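Local coordinates for protein pseudouridylate synthase RPUSD4, mitochondrial (Homo sapiens, PDB 5UBA) that isomerises uridine to pseudouridine in mitochondrial RNAs, including the 16S ribosomal RNA, a modification required for assembly of a functional mitochondrial ribosome, at residues Y177-S182 with A187-Q192. Numbering follows the deposited sequence.
Sequences YQVLSS and ALVELQ
Gln-178 and Glu-190 form a hydrogen-bonded pair between antiparallel strands 177-182 and 187-192, Gln-178 N reaching Glu-190 O and Glu-190 N reaching Gln-178 O, both at 2.9 Å. Further along the register slips by one, Leu-180 and Ser-181 standing opposite Leu-188 in a classic beta bulge: Leu-188 O accepts from Leu-180 N at 2.8 Å and, weakly, from Ser-181 N at 3.4 Å, while Leu-188 N returns a bond to Ser-181 O. There the Leu-180 backbone leaves strand values (phi/psi -96°/-34°) and its CB points toward strand 187-192, while Val-179 and Ser-181 point to opposite faces. With CG anti to its own carbonyl carbon (chi1 -62°), Leu-180 lies across Leu-188 and Glu-190, its CD1 4.1 Å from Leu-188 CD2 and 4.0 Å from Glu-190 CB. An alanine here is likely to lose the methyl contacts with Leu-188 CD2 and Glu-190 CB, opening a gap beside them. The two strands make a beta hairpin in the mixed sheet of this RluA-family pseudouridine synthase domain; strand 112-120 pairs with 187-192 on its other edge, and strand 127-130 with 177-182. Beyond CB the Glu-190 chain is extended, and its OE2 accepts a hydrogen bond from Trp-116 NE1. On the other face of the sheet, Tyr-177 CB packs against Leu-191 CD2 at 3.7 Å, and Val-179 CG2 meets Val-189 CG2 at 4.3 Å. The Tyr-177 ring points off from strand 187-192, its OH hydrogen-bonded to Pro-125 O, whereas Leu-191 rests on Leu-201 and Leu-205 of helix 200-209, its side chain about 11 Å from that of Asp-83, the probable catalytic aspartate.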
loop_
_atom_site.group_PDB
_atom_site.type_symbol
_atom_site.label_atom_id
_atom_site.label_comp_id
_atom_site.label_asym_id
_atom_site.label_seq_id
_atom_site.Cartn_x
_atom_site.Cartn_y
_atom_site.Cartn_z
ATOM N N TYR A 177 -9.992 6.874 -6.670
ATOM C CA TYR A 177 -10.159 7.058 -5.229
ATOM C C TYR A 177 -11.560 7.424 -4.845
ATOM O O TYR A 177 -12.292 8.000 -5.638
ATOM C CB TYR A 177 -9.184 8.094 -4.694
ATOM C CG TYR A 177 -9.544 9.509 -5.086
ATOM C CD1 TYR A 177 -9.105 10.060 -6.284
ATOM C CD2 TYR A 177 -10.332 10.284 -4.246
ATOM C CE1 TYR A 177 -9.460 11.362 -6.644
ATOM C CE2 TYR A 177 -10.672 11.587 -4.587
ATOM C CZ TYR A 177 -10.223 12.113 -5.784
ATOM O OH TYR A 177 -10.585 13.423 -6.154
ATOM N N GLN A 178 -11.916 7.093 -3.610
ATOM C CA GLN A 178 -13.212 7.400 -3.044
ATOM C C GLN A 178 -13.037 7.601 -1.557
ATOM O O GLN A 178 -12.595 6.675 -0.851
ATOM C CB GLN A 178 -14.149 6.212 -3.273
ATOM C CG GLN A 178 -15.467 6.257 -2.537
ATOM C CD GLN A 178 -16.382 7.307 -3.072
ATOM O OE1 GLN A 178 -16.859 7.190 -4.200
ATOM N NE2 GLN A 178 -16.649 8.339 -2.270
ATOM N N VAL A 179 -13.416 8.761 -1.055
ATOM C CA VAL A 179 -13.471 8.963 0.385
ATOM C C VAL A 179 -14.570 8.074 0.975
ATOM O O VAL A 179 -15.709 8.087 0.483
ATOM C CB VAL A 179 -13.711 10.442 0.750
ATOM C CG1 VAL A 179 -14.056 10.593 2.229
ATOM C CG2 VAL A 179 -12.512 11.289 0.338
ATOM N N LEU A 180 -14.233 7.324 2.019
ATOM C CA LEU A 180 -15.180 6.471 2.748
ATOM C C LEU A 180 -15.752 7.135 3.997
ATOM O O LEU A 180 -16.894 6.867 4.389
ATOM C CB LEU A 180 -14.490 5.185 3.174
ATOM C CG LEU A 180 -13.976 4.289 2.051
ATOM C CD1 LEU A 180 -13.281 3.071 2.657
ATOM C CD2 LEU A 180 -15.115 3.925 1.097
ATOM N N SER A 181 -14.918 7.936 4.637
ATOM C CA SER A 181 -15.258 8.641 5.874
ATOM C C SER A 181 -14.387 9.870 5.956
ATOM O O SER A 181 -13.226 9.828 5.539
ATOM C CB SER A 181 -14.992 7.753 7.095
ATOM O OG SER A 181 -15.371 8.409 8.291
ATOM N N SER A 182 -14.914 10.965 6.525
ATOM C CA SER A 182 -14.128 12.159 6.703
ATOM C C SER A 182 -14.572 13.004 7.885
ATOM O O SER A 182 -15.729 12.936 8.337
ATOM C CB SER A 182 -14.087 13.026 5.445
ATOM O OG SER A 182 -15.402 13.410 5.066
ATOM N N ALA A 187 -9.260 12.000 6.365
ATOM C CA ALA A 187 -10.133 11.089 5.665
ATOM C C ALA A 187 -9.650 9.643 5.656
ATOM O O ALA A 187 -8.450 9.400 5.719
ATOM C CB ALA A 187 -10.351 11.557 4.253
ATOM N N LEU A 188 -10.593 8.710 5.628
ATOM C CA LEU A 188 -10.332 7.316 5.262
ATOM C C LEU A 188 -10.673 7.221 3.785
ATOM O O LEU A 188 -11.822 7.540 3.405
ATOM C CB LEU A 188 -11.196 6.364 6.076
ATOM C CG LEU A 188 -11.115 4.883 5.688
ATOM C CD1 LEU A 188 -9.698 4.336 5.824
ATOM C CD2 LEU A 188 -12.117 4.057 6.498
ATOM N N VAL A 189 -9.716 6.786 2.970
ATOM C CA VAL A 189 -9.851 6.827 1.521
ATOM C C VAL A 189 -9.588 5.439 0.942
ATOM O O VAL A 189 -8.576 4.817 1.277
ATOM C CB VAL A 189 -8.878 7.835 0.872
ATOM C CG1 VAL A 189 -9.120 7.977 -0.630
ATOM C CG2 VAL A 189 -8.942 9.201 1.564
ATOM N N GLU A 190 -10.499 4.979 0.081
ATOM C CA GLU A 190 -10.300 3.756 -0.692
ATOM C C GLU A 190 -9.621 4.114 -2.002
ATOM O O GLU A 190 -10.039 5.044 -2.704
ATOM C CB GLU A 190 -11.635 3.049 -0.948
ATOM C CG GLU A 190 -11.496 1.646 -1.546
ATOM C CD GLU A 190 -12.767 0.773 -1.377
ATOM O OE1 GLU A 190 -13.673 0.971 -2.237
ATOM O OE2 GLU A 190 -12.903 -0.110 -0.434
ATOM N N LEU A 191 -8.555 3.395 -2.323
ATOM C CA LEU A 191 -7.740 3.655 -3.500
ATOM C C LEU A 191 -7.683 2.416 -4.356
ATOM O O LEU A 191 -7.525 1.305 -3.831
ATOM C CB LEU A 191 -6.331 3.980 -3.045
ATOM C CG LEU A 191 -6.218 5.139 -2.042
ATOM C CD1 LEU A 191 -4.915 5.107 -1.296
ATOM C CD2 LEU A 191 -6.407 6.431 -2.801
ATOM N N GLN A 192 -7.747 2.604 -5.667
ATOM C CA GLN A 192 -7.572 1.500 -6.591
ATOM C C GLN A 192 -6.564 1.949 -7.605
ATOM O O GLN A 192 -6.929 2.677 -8.550
ATOM C CB GLN A 192 -8.886 1.058 -7.252
ATOM C CG GLN A 192 -8.626 -0.060 -8.265
ATOM C CD GLN A 192 -9.856 -0.664 -8.888
ATOM O OE1 GLN A 192 -10.988 -0.352 -8.538
ATOM N NE2 GLN A 192 -9.621 -1.560 -9.840
#